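Local coordinates for protein calreticulin, putative (Trypanosoma cruzi, PDB 5HCF) that probably acts as a lectin-like chaperone whose globular domain, of legume lectin fold, binds carbohydrate and peptide, at residues 2-14 with 54-67. Numbering follows the deposited sequence. Where two conformers were deposited one is given.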
ATOM      1  N   VAL A   2      -3.581   4.938 -16.803  1.00 50.79           N
ATOM      2  CA  VAL A   2      -2.585   4.573 -15.800  1.00 47.64           C
ATOM      3  C   VAL A   2      -1.801   5.832 -15.462  1.00 45.99           C
ATOM      4  O   VAL A   2      -0.957   6.275 -16.239  1.00 46.56           O
ATOM      5  CB  VAL A   2      -1.620   3.473 -16.282  1.00 48.36           C
ATOM      6  CG1 VAL A   2      -0.474   3.294 -15.293  1.00 44.70           C
ATOM      7  CG2 VAL A   2      -2.357   2.164 -16.487  1.00 49.63           C
ATOM      8  N   TYR A   3      -2.072   6.401 -14.292  1.00 43.88           N
ATOM      9  CA  TYR A   3      -1.478   7.679 -13.925  1.00 43.88           C
ATOM     10  C   TYR A   3      -0.003   7.577 -13.570  1.00 45.37           C
ATOM     11  O   TYR A   3       0.747   8.547 -13.697  1.00 44.38           O
ATOM     12  CB  TYR A   3      -2.222   8.293 -12.739  1.00 40.34           C
ATOM     13  CG  TYR A   3      -3.716   8.428 -12.906  1.00 41.96           C
ATOM     14  CD1 TYR A   3      -4.260   9.146 -13.964  1.00 45.10           C
ATOM     15  CD2 TYR A   3      -4.587   7.875 -11.970  1.00 41.51           C
ATOM     16  CE1 TYR A   3      -5.634   9.286 -14.102  1.00 46.27           C
ATOM     17  CE2 TYR A   3      -5.959   8.012 -12.097  1.00 41.89           C
ATOM     18  CZ  TYR A   3      -6.477   8.719 -13.162  1.00 45.29           C
ATOM     19  OH  TYR A   3      -7.843   8.850 -13.286  1.00 46.05           O
ATOM     20  N   PHE A   4       0.418   6.394 -13.143  1.00 47.82           N
ATOM     21  CA  PHE A   4       1.694   6.281 -12.463  1.00 49.23           C
ATOM     22  C   PHE A   4       2.137   4.836 -12.343  1.00 49.73           C
ATOM     23  O   PHE A   4       1.327   3.949 -12.075  1.00 51.70           O
ATOM     24  CB  PHE A   4       1.589   6.927 -11.078  1.00 46.87           C
ATOM     25  CG  PHE A   4       2.854   6.870 -10.275  1.00 46.67           C
ATOM     26  CD1 PHE A   4       3.832   7.843 -10.430  1.00 49.36           C
ATOM     27  CD2 PHE A   4       3.059   5.862  -9.354  1.00 43.65           C
ATOM     28  CE1 PHE A   4       4.997   7.796  -9.688  1.00 49.42           C
ATOM     29  CE2 PHE A   4       4.224   5.810  -8.609  1.00 43.75           C
ATOM     30  CZ  PHE A   4       5.193   6.777  -8.776  1.00 46.51           C
ATOM     31  N   HIS A   5       3.427   4.604 -12.553  1.00 48.77           N
ATOM     32  CA  HIS A   5       3.996   3.273 -12.416  1.00 47.76           C
ATOM     33  C   HIS A   5       5.463   3.355 -12.007  1.00 48.02           C
ATOM     34  O   HIS A   5       6.340   3.533 -12.850  1.00 49.32           O
ATOM     35  CB  HIS A   5       3.862   2.486 -13.720  1.00 48.62           C
ATOM     36  CG  HIS A   5       4.349   1.074 -13.623  1.00 48.73           C
ATOM     37  ND1 HIS A   5       4.499   0.258 -14.725  1.00 51.83           N
ATOM     38  CD2 HIS A   5       4.711   0.325 -12.554  1.00 47.59           C
ATOM     39  CE1 HIS A   5       4.937  -0.925 -14.340  1.00 51.67           C
ATOM     40  NE2 HIS A   5       5.076  -0.911 -13.025  1.00 49.47           N
ATOM     41  N   GLU A   6       5.723   3.220 -10.710  1.00 45.79           N
ATOM     42  CA  GLU A   6       7.095   3.199 -10.217  1.00 45.69           C
ATOM     43  C   GLU A   6       7.696   1.805 -10.359  1.00 46.83           C
ATOM     44  O   GLU A   6       7.260   0.863  -9.697  1.00 44.77           O
ATOM     45  CB  GLU A   6       7.154   3.652  -8.756  1.00 41.27           C
ATOM     46  CG  GLU A   6       8.563   3.746  -8.208  1.00 43.21           C
ATOM     47  CD  GLU A   6       9.442   4.662  -9.037  1.00 49.52           C
ATOM     48  OE1 GLU A   6       9.283   5.896  -8.926  1.00 51.51           O
ATOM     49  OE2 GLU A   6      10.289   4.151  -9.804  1.00 53.00           O
ATOM     50  N   GLU A   7       8.705   1.683 -11.217  1.00 49.98           N
ATOM     51  CA  GLU A   7       9.368   0.403 -11.445  1.00 51.03           C
ATOM     52  C   GLU A   7      10.575   0.247 -10.534  1.00 51.14           C
ATOM     53  O   GLU A   7      11.124  -0.847 -10.385  1.00 51.92           O
ATOM     54  CB  GLU A   7       9.793   0.269 -12.908  1.00 53.17           C
ATOM     55  CG  GLU A   7       8.633   0.099 -13.864  1.00 53.35           C
ATOM     56  CD  GLU A   7       8.999   0.450 -15.287  1.00 56.51           C
ATOM     57  OE1 GLU A   7       9.197   1.650 -15.569  1.00 57.88           O
ATOM     58  OE2 GLU A   7       9.089  -0.472 -16.120  1.00 58.01           O
ATOM     59  N   PHE A   8      10.976   1.355  -9.923  1.00 50.47           N
ATOM     60  CA  PHE A   8      12.168   1.390  -9.091  1.00 50.56           C
ATOM     61  C   PHE A   8      13.370   0.838  -9.836  1.00 54.33           C
ATOM     62  O   PHE A   8      14.135   0.032  -9.300  1.00 55.02           O
ATOM     63  CB  PHE A   8      11.938   0.621  -7.790  1.00 48.54           C
ATOM     64  CG  PHE A   8      11.193   1.407  -6.751  1.00 47.24           C
ATOM     65  CD1 PHE A   8      11.633   2.669  -6.378  1.00 48.65           C
ATOM     66  CD2 PHE A   8      10.048   0.899  -6.157  1.00 44.16           C
ATOM     67  CE1 PHE A   8      10.951   3.406  -5.425  1.00 45.93           C
ATOM     68  CE2 PHE A   8       9.361   1.634  -5.200  1.00 41.72           C
ATOM     69  CZ  PHE A   8       9.816   2.888  -4.835  1.00 42.49           C
ATOM     70  N   LYS A   9      13.520   1.272 -11.084  1.00 56.75           N
ATOM     71  CA  LYS A   9      14.737   1.013 -11.838  1.00 60.69           C
ATOM     72  C   LYS A   9      15.806   1.973 -11.342  1.00 62.21           C
ATOM     73  O   LYS A   9      17.001   1.700 -11.419  1.00 64.90           O
ATOM     74  CB  LYS A   9      14.504   1.187 -13.339  1.00 63.41           C
ATOM     75  CG  LYS A   9      13.859  -0.016 -14.010  1.00 62.82           C
ATOM     76  CD  LYS A   9      13.579   0.249 -15.480  1.00 64.94           C
ATOM     77  CE  LYS A   9      12.867  -0.933 -16.119  1.00 65.61           C
ATOM     78  NZ  LYS A   9      12.533  -0.678 -17.550  1.00 69.03           N
ATOM     79  N   SER A  10      15.345   3.102 -10.815  1.00 60.25           N
ATOM     80  CA  SER A  10      16.206   4.105 -10.204  1.00 61.07           C
ATOM     81  C   SER A  10      15.532   4.661  -8.954  1.00 59.53           C
ATOM     82  O   SER A  10      14.374   4.353  -8.675  1.00 56.09           O
ATOM     83  CB  SER A  10      16.510   5.235 -11.191  1.00 62.02           C
ATOM     84  OG  SER A  10      16.885   6.424 -10.511  1.00 61.07           O
ATOM     85  N   MET A  11      16.260   5.475  -8.198  1.00 63.67           N
ATOM     86  CA  MET A  11      15.710   6.085  -6.989  1.00 63.84           C
ATOM     87  C   MET A  11      16.054   7.567  -6.819  1.00 65.65           C
ATOM     88  O   MET A  11      15.725   8.167  -5.794  1.00 63.73           O
ATOM     89  CB  MET A  11      16.174   5.316  -5.752  1.00 64.11           C
ATOM     90  CG  MET A  11      17.562   5.701  -5.269  1.00 68.02           C
ATOM     91  SD  MET A  11      17.674   5.641  -3.478  1.00 68.24           S
ATOM     92  CE  MET A  11      17.101   7.301  -3.073  1.00 66.91           C
ATOM     93  N   GLU A  12      16.739   8.142  -7.804  1.00 68.28           N
ATOM     94  CA  GLU A  12      17.163   9.537  -7.731  1.00 70.40           C
ATOM     95  C   GLU A  12      15.989  10.503  -7.600  1.00 66.95           C
ATOM     96  O   GLU A  12      16.112  11.538  -6.946  1.00 67.76           O
ATOM     97  CB  GLU A  12      18.007   9.907  -8.955  1.00 76.48           C
ATOM     98  CG  GLU A  12      19.360   9.222  -8.990  1.00 81.16           C
ATOM     99  CD  GLU A  12      20.142   9.442  -7.710  1.00 84.32           C
ATOM    100  OE1 GLU A  12      20.160  10.591  -7.217  1.00 85.81           O
ATOM    101  OE2 GLU A  12      20.719   8.465  -7.189  1.00 85.22           O
ATOM    102  N   HIS A  13      14.855  10.164  -8.208  1.00 63.30           N
ATOM    103  CA  HIS A  13      13.681  11.041  -8.183  1.00 60.34           C
ATOM    104  C   HIS A  13      12.880  10.898  -6.888  1.00 57.10           C
ATOM    105  O   HIS A  13      11.880  11.588  -6.684  1.00 56.43           O
ATOM    106  CB  HIS A  13      12.777  10.767  -9.389  1.00 59.60           C
ATOM    107  CG  HIS A  13      12.358   9.336  -9.520  1.00 58.83           C
ATOM    108  ND1 HIS A  13      13.226   8.336  -9.902  1.00 60.96           N
ATOM    109  CD2 HIS A  13      11.158   8.737  -9.326  1.00 55.89           C
ATOM    110  CE1 HIS A  13      12.583   7.183  -9.931  1.00 58.86           C
ATOM    111  NE2 HIS A  13      11.325   7.399  -9.587  1.00 55.70           N
ATOM    112  N   TRP A  14      13.316   9.993  -6.019  1.00 55.23           N
ATOM    113  CA  TRP A  14      12.696   9.841  -4.709  1.00 52.26           C
ATOM    114  C   TRP A  14      13.475  10.635  -3.665  1.00 53.40           C
ATOM    115  O   TRP A  14      14.697  10.517  -3.568  1.00 56.69           O
ATOM    116  CB  TRP A  14      12.623   8.370  -4.306  1.00 50.41           C
ATOM    117  CG  TRP A  14      11.468   7.635  -4.911  1.00 47.78           C
ATOM    118  CD1 TRP A  14      11.329   7.253  -6.212  1.00 48.47           C
ATOM    119  CD2 TRP A  14      10.281   7.199  -4.237  1.00 44.48           C
ATOM    120  NE1 TRP A  14      10.133   6.605  -6.391  1.00 45.88           N
ATOM    121  CE2 TRP A  14       9.470   6.558  -5.193  1.00 43.47           C
ATOM    122  CE3 TRP A  14       9.826   7.294  -2.918  1.00 42.90           C
ATOM    123  CZ2 TRP A  14       8.228   6.005  -4.870  1.00 40.14           C
ATOM    124  CZ3 TRP A  14       8.594   6.746  -2.599  1.00 40.08           C
ATOM    125  CH2 TRP A  14       7.810   6.109  -3.572  1.00 38.74           C
ATOM    126  N   LEU A  54      10.802   8.107   2.620  1.00 45.75           N
ATOM    127  CA  LEU A  54      11.141   8.681   1.324  1.00 48.04           C
ATOM    128  C   LEU A  54       9.914   8.711   0.416  1.00 48.19           C
ATOM    129  O   LEU A  54       9.004   7.890   0.546  1.00 49.09           O
ATOM    130  CB  LEU A  54      12.304   7.909   0.686  1.00 49.90           C
ATOM    131  CG  LEU A  54      12.211   6.385   0.543  1.00 51.60           C
ATOM    132  CD1 LEU A  54      11.331   5.965  -0.610  1.00 52.33           C
ATOM    133  CD2 LEU A  54      13.602   5.786   0.386  1.00 54.18           C
ATOM    134  N   SER A  55       9.895   9.666  -0.505  1.00 48.07           N
ATOM    135  CA  SER A  55       8.700   9.938  -1.294  1.00 46.83           C
ATOM    136  C   SER A  55       9.040  10.453  -2.683  1.00 44.48           C
ATOM    137  O   SER A  55      10.163  10.884  -2.946  1.00 46.49           O
ATOM    138  CB  SER A  55       7.803  10.956  -0.575  1.00 47.10           C
ATOM    139  OG  SER A  55       8.557  12.046  -0.069  1.00 48.86           O
ATOM    140  N   THR A  56       8.062  10.388  -3.575  1.00 41.37           N
ATOM    141  CA  THR A  56       8.207  10.964  -4.901  1.00 42.95           C
ATOM    142  C   THR A  56       6.882  11.600  -5.304  1.00 42.55           C
ATOM    143  O   THR A  56       5.820  11.194  -4.832  1.00 42.25           O
ATOM    144  CB  THR A  56       8.633   9.916  -5.948  1.00 43.11           C
ATOM    145  OG1 THR A  56       9.005  10.576  -7.164  1.00 46.22           O
ATOM    146  CG2 THR A  56       7.502   8.935  -6.222  1.00 36.45           C
ATOM    147  N   ALA A  57       6.949  12.604  -6.169  1.00 42.72           N
ATOM    148  CA  ALA A  57       5.754  13.319  -6.587  1.00 43.41           C
ATOM    149  C   ALA A  57       5.195  12.739  -7.877  1.00 46.18           C
ATOM    150  O   ALA A  57       5.950  12.391  -8.789  1.00 48.63           O
ATOM    151  CB  ALA A  57       6.053  14.800  -6.757  1.00 43.63           C
ATOM    152  N   PHE A  58       3.871  12.618  -7.937  1.00 45.04           N
ATOM    153  CA  PHE A  58       3.206  12.243  -9.175  1.00 48.00           C
ATOM    154  C   PHE A  58       3.475  13.327 -10.214  1.00 52.71           C
ATOM    155  O   PHE A  58       3.412  14.516  -9.897  1.00 53.78           O
ATOM    156  CB  PHE A  58       1.699  12.075  -8.962  1.00 47.57           C
ATOM    157  CG  PHE A  58       1.336  11.082  -7.892  1.00 46.67           C
ATOM    158  CD1 PHE A  58       1.875   9.804  -7.893  1.00 45.99           C
ATOM    159  CD2 PHE A  58       0.446  11.427  -6.883  1.00 45.57           C
ATOM    160  CE1 PHE A  58       1.535   8.890  -6.908  1.00 44.07           C
ATOM    161  CE2 PHE A  58       0.103  10.517  -5.897  1.00 42.54           C
ATOM    162  CZ  PHE A  58       0.649   9.247  -5.909  1.00 42.00           C
ATOM    163  N   PRO A  59       3.760  12.924 -11.461  1.00 55.93           N
ATOM    164  CA  PRO A  59       4.013  13.906 -12.523  1.00 59.62           C
ATOM    165  C   PRO A  59       2.809  14.824 -12.699  1.00 61.29           C
ATOM    166  O   PRO A  59       2.958  16.022 -12.933  1.00 62.62           O
ATOM    167  CB  PRO A  59       4.247  13.042 -13.770  1.00 60.65           C
ATOM    168  CG  PRO A  59       4.479  11.652 -13.263  1.00 58.73           C
ATOM    169  CD  PRO A  59       3.758  11.540 -11.962  1.00 55.83           C
ATOM    170  N   THR A  60       1.621  14.244 -12.572  1.00 61.08           N
ATOM    171  CA  THR A  60       0.381  15.005 -12.547  1.00 61.47           C
ATOM    172  C   THR A  60      -0.438  14.581 -11.334  1.00 58.02           C
ATOM    173  O   THR A  60      -0.532  13.389 -11.037  1.00 57.08           O
ATOM    174  CB  THR A  60      -0.445  14.799 -13.832  1.00 63.69           C
ATOM    175  OG1 THR A  60       0.398  14.965 -14.979  1.00 67.29           O
ATOM    176  CG2 THR A  60      -1.589  15.800 -13.900  1.00 64.93           C
ATOM    177  N   PRO A  61      -1.028  15.555 -10.622  1.00 55.65           N
ATOM    178  CA  PRO A  61      -1.840  15.239  -9.444  1.00 51.68           C
ATOM    179  C   PRO A  61      -2.993  14.320  -9.814  1.00 49.60           C
ATOM    180  O   PRO A  61      -3.485  14.383 -10.942  1.00 49.78           O
ATOM    181  CB  PRO A  61      -2.346  16.608  -8.984  1.00 53.42           C
ATOM    182  CG  PRO A  61      -1.364  17.580  -9.540  1.00 54.81           C
ATOM    183  CD  PRO A  61      -0.923  17.006 -10.849  1.00 56.22           C
ATOM    184  N   ILE A  62      -3.413  13.477  -8.875  1.00 46.90           N
ATOM    185  CA  ILE A  62      -4.374  12.421  -9.172  1.00 46.18           C
ATOM    186  C   ILE A  62      -5.714  12.635  -8.477  1.00 46.33           C
ATOM    187  O   ILE A  62      -5.776  12.818  -7.262  1.00 45.44           O
ATOM    188  CB  ILE A  62      -3.816  11.034  -8.769  1.00 44.91           C
ATOM    189  CG1 ILE A  62      -2.560  10.712  -9.580  1.00 46.08           C
ATOM    190  CG2 ILE A  62      -4.862   9.950  -8.961  1.00 44.09           C
ATOM    191  CD1 ILE A  62      -1.811   9.491  -9.086  1.00 44.61           C
ATOM    192  N   ASN A  63      -6.788  12.622  -9.257  0.56 48.21           N
ATOM    193  CA  ASN A  63      -8.132  12.717  -8.705  0.56 48.26           C
ATOM    194  C   ASN A  63      -8.962  11.502  -9.093  0.56 47.94           C
ATOM    195  O   ASN A  63      -8.560  10.712  -9.947  0.56 48.37           O
ATOM    196  CB  ASN A  63      -8.820  14.000  -9.171  0.56 50.68           C
ATOM    197  CG  ASN A  63      -9.632  14.659  -8.071  0.56 50.33           C
ATOM    198  OD1 ASN A  63     -10.444  14.013  -7.406  0.56 48.20           O
ATOM    199  ND2 ASN A  63      -9.417  15.956  -7.875  0.56 51.55           N
ATOM    200  N   ASN A  64     -10.124  11.359  -8.467  1.00 47.42           N
ATOM    201  CA  ASN A  64     -11.022  10.254  -8.772  1.00 46.77           C
ATOM    202  C   ASN A  64     -12.495  10.656  -8.684  1.00 50.45           C
ATOM    203  O   ASN A  64     -13.313   9.919  -8.143  1.00 50.58           O
ATOM    204  CB  ASN A  64     -10.742   9.063  -7.849  1.00 41.76           C
ATOM    205  CG  ASN A  64     -10.909   9.408  -6.383  1.00 40.25           C
ATOM    206  OD1 ASN A  64     -10.630  10.534  -5.965  1.00 42.16           O
ATOM    207  ND2 ASN A  64     -11.379   8.445  -5.594  1.00 37.03           N
ATOM    208  N   GLU A  65     -12.833  11.824  -9.220  1.00 53.59           N
ATOM    209  CA  GLU A  65     -14.224  12.271  -9.216  1.00 54.24           C
ATOM    210  C   GLU A  65     -15.070  11.407 -10.151  1.00 54.09           C
ATOM    211  O   GLU A  65     -14.805  11.347 -11.354  1.00 54.37           O
ATOM    212  CB  GLU A  65     -14.326  13.738  -9.626  1.00 57.13           C
ATOM    213  CG  GLU A  65     -15.636  14.377  -9.218  1.00 58.75           C
ATOM    214  CD  GLU A  65     -15.725  15.826  -9.626  1.00 63.21           C
ATOM    215  OE1 GLU A  65     -16.856  16.302  -9.865  1.00 67.44           O
ATOM    216  OE2 GLU A  65     -14.668  16.489  -9.701  1.00 62.91           O
ATOM    217  N   LYS A  66     -16.073  10.733  -9.588  1.00 54.03           N
ATOM    218  CA  LYS A  66     -16.970   9.873 -10.361  1.00 55.90           C
ATOM    219  C   LYS A  66     -16.222   8.857 -11.218  1.00 56.09           C
ATOM    220  O   LYS A  66     -16.670   8.488 -12.303  1.00 57.81           O
ATOM    221  CB  LYS A  66     -17.938  10.705 -11.200  1.00 59.16           C
ATOM    222  CG  LYS A  66     -19.025  11.407 -10.382  1.00 61.85           C
ATOM    223  CD  LYS A  66     -20.043  12.080 -11.314  1.00 67.35           C
ATOM    224  CE  LYS A  66     -21.197  12.675 -10.506  1.00 69.11           C
ATOM    225  NZ  LYS A  66     -22.030  11.560  -9.899  1.00 68.38           N
ATOM    226  N   LYS A  67     -15.078   8.411 -10.706  1.00 53.47           N
ATOM    227  CA  LYS A  67     -14.174   7.532 -11.436  1.00 52.45           C
ATOM    228  C   LYS A  67     -13.509   6.574 -10.454  1.00 47.65           C
ATOM    229  O   LYS A  67     -13.448   6.840  -9.251  1.00 45.58           O
ATOM    230  CB  LYS A  67     -13.115   8.328 -12.199  1.00 55.14           C
ATOM    231  CG  LYS A  67     -13.674   9.215 -13.290  1.00 62.39           C
ATOM    232  CD  LYS A  67     -12.608  10.155 -13.829  1.00 67.46           C
ATOM    233  CE  LYS A  67     -11.491   9.383 -14.519  1.00 70.18           C
ATOM    234  NZ  LYS A  67     -12.001   8.608 -15.687  1.00 74.08           N
TER
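At one margin of a beta sandwich, Phe4 of strand 2-6 and Trp14, which closes a type I turn from Met11, pack on Thr56 and Phe58 of strand 50-62. The edge of the Phe58 ring, led by CD1, meets the face of Phe4 in a T-shaped stack, ring centroids 5.2 Å apart and planes at 76°. Phe4 reaches it with CG anti to the backbone N (chi1 180°), while Pro59 CD comes at the edge of the same ring. In this legume lectin fold the two rings lie between the sheets, Phe4 also touching Ile227 of strand 223-230 and Phe58 Leu208 of strand 208-217. Two residues before Phe58, Thr56 CB lies over the five-membered ring of Trp14, 3.5 Å from its centroid, a CH-pi contact; Phe8 CE1 lies over the opposite face, toward its rim. Thr56 OG1 donates to His13 O (3.1 Å) from above the carbonyl plane. Three bonds hold the buried Glu6 carboxylate and probably favour its charged form: in their own ring planes, Trp14 NE1 meets OE1 from above the carboxylate (2.8 Å) and His13 NE2 on the syn side (2.6 Å); Phe8 N uses the anti lone pair of OE2. Beyond the corner at Pro59 and Thr60, Ile62 CG2 touches Tyr3 CD2 at 3.7 Å.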